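Local structure of putative secreted endoglycosylceramidase (Rhodococcus hoagii, 6JYZ) at residues D34-N46 against A408-A420. The protein is a glycoside hydrolase that probably cleaves the O-glycosidic bond between the sugar and the ceramide of galactosylceramides. Residues are numbered along the deposited sequence; the frame is centred on the assembly and turned at random.
Sequences DVDGRTVLLRGAN and AYPRAAPGLTEVA. With IPA (isopropyl alcohol), chain C; EDO (1,2-ethanediol), chain F.
T39 and A413 form an antiparallel hydrogen-bonded pair, T39 N giving to A413 O at 2.9 Å and A413 N to T39 O, and L41 N donates to R411 O at 3.0 Å. Strand 38-47 pairs in parallel with 81-86 and 356-359 in the (beta/alpha)8 (TIM) barrel of family 5; its first part meets strand 409-414, which leads into the C-terminal beta domain and has a classic bulge on its other edge, R411 and A412 both facing E433. R38 bends at chi3 (-56°), laying its guanidinium under A412, whose CB sits 3.6 Å from R38 CZ; alanine's lone methyl is small enough to rest on the face. R38 NE (2.8 Å) and NH2 both donate to D34 OD2, a side-on salt bridge, while NH1 forms a second with E433. Shortening R38 to an alanine is likely to leave both carboxylates without their shared cation and open a gap beneath A412. L41 inserts CD1 among P410, L416 and V419, an apolar cluster that suits a branched leucine. Beside it, R43 slides past Y409 in the opposite direction, its CD over one ring face toward the rim and NH1 3.8 Å from Y409 CB, planes 21° apart, before reaching N351; the Y409 hydroxyl hydrogen-bonds to G78 O. T39 crosses L416 at about a right angle, its CG2 3.9 Å from L416 CD2. Threonine also offers OG1, anti to the carbonyl carbon (chi1 -58°), to two waters, one accepting from G415 N and the other donating to L416 O at 2.8 Å.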
# COMPACT_ATOMS: atom_id res chain seq x y z
N ASP A 34 -5.01 10.53 -15.36
CA ASP A 34 -3.84 10.51 -16.22
C ASP A 34 -3.74 11.83 -16.97
O ASP A 34 -4.62 12.71 -16.87
CB ASP A 34 -3.85 9.26 -17.07
CG ASP A 34 -4.88 9.25 -18.15
OD1 ASP A 34 -5.45 10.26 -18.50
OD2 ASP A 34 -5.04 8.12 -18.66
N VAL A 35 -2.61 11.97 -17.67
CA VAL A 35 -2.40 13.23 -18.40
C VAL A 35 -3.32 13.40 -19.60
O VAL A 35 -3.37 14.55 -20.07
CB VAL A 35 -0.91 13.42 -18.78
CG1 VAL A 35 -0.11 13.65 -17.50
CG2 VAL A 35 -0.41 12.23 -19.59
N ASP A 36 -4.07 12.37 -19.94
CA ASP A 36 -5.07 12.40 -21.02
C ASP A 36 -6.41 12.84 -20.40
O ASP A 36 -7.45 12.88 -21.08
CB ASP A 36 -5.21 11.02 -21.69
CG ASP A 36 -3.96 10.24 -22.12
OD1 ASP A 36 -3.08 10.89 -22.71
OD2 ASP A 36 -3.91 8.92 -21.89
N GLY A 37 -6.47 13.14 -19.09
CA GLY A 37 -7.66 13.62 -18.41
C GLY A 37 -8.56 12.51 -17.85
O GLY A 37 -9.58 12.89 -17.28
N ARG A 38 -8.21 11.25 -17.99
CA ARG A 38 -9.10 10.20 -17.52
C ARG A 38 -8.97 9.98 -16.03
O ARG A 38 -7.87 10.13 -15.47
CB ARG A 38 -8.74 8.89 -18.20
CG ARG A 38 -8.87 9.11 -19.72
CD ARG A 38 -8.54 7.88 -20.50
NE ARG A 38 -7.23 7.37 -20.20
CZ ARG A 38 -6.84 6.18 -20.57
NH1 ARG A 38 -7.67 5.38 -21.25
NH2 ARG A 38 -5.64 5.70 -20.25
N THR A 39 -10.08 9.74 -15.35
CA THR A 39 -10.06 9.35 -13.96
C THR A 39 -9.56 7.93 -13.85
O THR A 39 -10.05 7.02 -14.55
CB THR A 39 -11.49 9.42 -13.41
OG1 THR A 39 -11.96 10.75 -13.59
CG2 THR A 39 -11.53 9.05 -11.96
N VAL A 40 -8.58 7.68 -12.97
CA VAL A 40 -7.95 6.39 -12.85
C VAL A 40 -8.28 5.75 -11.52
O VAL A 40 -8.00 6.37 -10.48
CB VAL A 40 -6.43 6.52 -13.11
CG1 VAL A 40 -5.74 5.18 -12.86
CG2 VAL A 40 -6.18 6.98 -14.56
N LEU A 41 -8.72 4.50 -11.51
CA LEU A 41 -8.87 3.75 -10.29
C LEU A 41 -7.72 2.77 -10.23
O LEU A 41 -7.58 1.88 -11.08
CB LEU A 41 -10.23 3.00 -10.28
CG LEU A 41 -11.49 3.88 -10.24
CD1 LEU A 41 -12.72 2.99 -10.23
CD2 LEU A 41 -11.49 4.80 -9.00
N LEU A 42 -6.93 2.90 -9.17
CA LEU A 42 -5.75 2.09 -8.94
C LEU A 42 -6.11 1.05 -7.90
O LEU A 42 -6.13 1.38 -6.68
CB LEU A 42 -4.57 2.95 -8.48
CG LEU A 42 -4.04 3.95 -9.51
CD1 LEU A 42 -3.02 4.85 -8.82
CD2 LEU A 42 -3.44 3.19 -10.71
N ARG A 43 -6.41 -0.19 -8.31
CA ARG A 43 -6.80 -1.25 -7.39
C ARG A 43 -5.86 -2.41 -7.55
O ARG A 43 -5.60 -2.88 -8.68
CB ARG A 43 -8.24 -1.64 -7.72
CG ARG A 43 -9.10 -0.45 -7.25
CD ARG A 43 -10.55 -0.81 -7.31
NE ARG A 43 -11.37 0.33 -6.89
CZ ARG A 43 -12.66 0.22 -7.02
NH1 ARG A 43 -13.19 -0.91 -7.48
NH2 ARG A 43 -13.41 1.27 -6.75
N GLY A 44 -5.37 -2.94 -6.44
CA GLY A 44 -4.39 -4.02 -6.55
C GLY A 44 -4.01 -4.53 -5.17
O GLY A 44 -4.85 -4.57 -4.26
N ALA A 45 -2.73 -4.88 -5.03
CA ALA A 45 -2.30 -5.56 -3.79
C ALA A 45 -0.91 -5.04 -3.39
O ALA A 45 -0.12 -4.53 -4.21
CB ALA A 45 -2.21 -7.08 -4.00
N ASN A 46 -0.64 -5.19 -2.10
CA ASN A 46 0.70 -5.06 -1.53
C ASN A 46 1.55 -6.30 -1.89
O ASN A 46 1.09 -7.44 -1.77
CB ASN A 46 0.62 -4.95 -0.01
CG ASN A 46 0.15 -3.58 0.42
OD1 ASN A 46 1.01 -2.70 0.66
ND2 ASN A 46 -1.14 -3.33 0.50
N ALA A 408 -15.28 -6.49 -11.40
CA ALA A 408 -15.19 -5.58 -12.52
C ALA A 408 -15.04 -4.14 -12.06
O ALA A 408 -15.71 -3.70 -11.06
CB ALA A 408 -16.48 -5.72 -13.37
N TYR A 409 -14.27 -3.33 -12.78
CA TYR A 409 -14.17 -1.91 -12.51
C TYR A 409 -13.62 -1.18 -13.71
O TYR A 409 -12.86 -1.77 -14.49
CB TYR A 409 -13.29 -1.59 -11.25
CG TYR A 409 -11.79 -1.84 -11.42
CD1 TYR A 409 -11.31 -3.12 -11.52
CD2 TYR A 409 -10.93 -0.77 -11.51
CE1 TYR A 409 -9.94 -3.37 -11.71
CE2 TYR A 409 -9.56 -1.00 -11.68
CZ TYR A 409 -9.09 -2.29 -11.80
OH TYR A 409 -7.72 -2.49 -11.96
N PRO A 410 -13.85 0.11 -13.82
CA PRO A 410 -13.21 0.94 -14.86
C PRO A 410 -11.80 1.32 -14.38
O PRO A 410 -11.64 1.99 -13.33
CB PRO A 410 -14.11 2.17 -14.99
CG PRO A 410 -14.74 2.30 -13.58
CD PRO A 410 -14.90 0.89 -13.06
N ARG A 411 -10.79 0.91 -15.11
CA ARG A 411 -9.41 1.32 -14.85
C ARG A 411 -9.21 2.80 -15.13
O ARG A 411 -8.56 3.54 -14.34
CB ARG A 411 -8.43 0.50 -15.70
CG ARG A 411 -8.46 -1.00 -15.41
CD ARG A 411 -7.76 -1.73 -16.59
NE ARG A 411 -6.39 -1.28 -16.86
CZ ARG A 411 -5.26 -1.92 -16.52
NH1 ARG A 411 -5.27 -3.07 -15.92
NH2 ARG A 411 -4.15 -1.28 -16.82
N ALA A 412 -9.74 3.28 -16.24
CA ALA A 412 -9.58 4.65 -16.68
C ALA A 412 -10.83 5.07 -17.42
O ALA A 412 -11.30 4.30 -18.30
CB ALA A 412 -8.34 4.82 -17.55
N ALA A 413 -11.39 6.23 -17.08
CA ALA A 413 -12.62 6.64 -17.73
C ALA A 413 -12.71 8.13 -17.70
O ALA A 413 -12.48 8.74 -16.63
CB ALA A 413 -13.79 6.05 -17.05
N PRO A 414 -12.97 8.83 -18.80
CA PRO A 414 -12.99 10.28 -18.80
C PRO A 414 -14.21 10.83 -18.08
O PRO A 414 -15.35 10.41 -18.33
CB PRO A 414 -13.05 10.67 -20.31
CG PRO A 414 -13.74 9.54 -20.88
CD PRO A 414 -13.31 8.26 -20.14
N GLY A 415 -14.05 11.76 -17.16
CA GLY A 415 -15.19 12.36 -16.48
C GLY A 415 -16.01 11.31 -15.76
O GLY A 415 -17.22 11.46 -15.69
N LEU A 416 -15.41 10.30 -15.11
CA LEU A 416 -16.16 9.31 -14.36
C LEU A 416 -17.02 9.99 -13.30
O LEU A 416 -16.51 10.84 -12.56
CB LEU A 416 -15.14 8.39 -13.69
CG LEU A 416 -15.71 7.22 -12.94
CD1 LEU A 416 -16.39 6.18 -13.86
CD2 LEU A 416 -14.57 6.55 -12.16
N THR A 417 -18.28 9.59 -13.20
CA THR A 417 -19.18 10.14 -12.17
C THR A 417 -19.69 9.09 -11.22
O THR A 417 -20.00 9.48 -10.07
CB THR A 417 -20.32 10.97 -12.76
OG1 THR A 417 -21.04 10.08 -13.61
CG2 THR A 417 -19.85 12.21 -13.51
N GLU A 418 -19.87 7.84 -11.60
CA GLU A 418 -20.45 6.88 -10.71
C GLU A 418 -19.88 5.52 -11.05
O GLU A 418 -19.73 5.17 -12.23
CB GLU A 418 -21.96 6.82 -10.94
CG GLU A 418 -22.73 7.99 -10.41
CD GLU A 418 -24.25 7.87 -10.52
OE1 GLU A 418 -24.77 6.73 -10.55
OE2 GLU A 418 -24.91 8.95 -10.56
N VAL A 419 -19.63 4.72 -10.04
CA VAL A 419 -19.19 3.37 -10.14
C VAL A 419 -20.03 2.52 -9.21
O VAL A 419 -20.13 2.86 -8.01
CB VAL A 419 -17.69 3.22 -9.74
CG1 VAL A 419 -17.24 1.80 -9.90
CG2 VAL A 419 -16.84 4.15 -10.56
N ALA A 420 -20.62 1.46 -9.71
CA ALA A 420 -21.50 0.58 -8.95
C ALA A 420 -21.25 -0.84 -9.37
O ALA A 420 -20.48 -1.15 -10.31
CB ALA A 420 -22.95 1.00 -9.12
C1 IPA C . -5.25 2.71 -16.12
C2 IPA C . -5.10 2.46 -17.63
C3 IPA C . -3.68 2.43 -18.10
O2 IPA C . -5.63 1.18 -17.97
C1 EDO F . -23.76 3.51 -11.95
O1 EDO F . -24.26 4.80 -12.31
C2 EDO F . -24.21 2.57 -12.97
O2 EDO F . -25.55 2.72 -13.41
O HOH W 1 -11.73 12.50 -15.68
O HOH W 2 -13.93 11.54 -11.91
O HOH W 3 -11.95 4.83 -13.94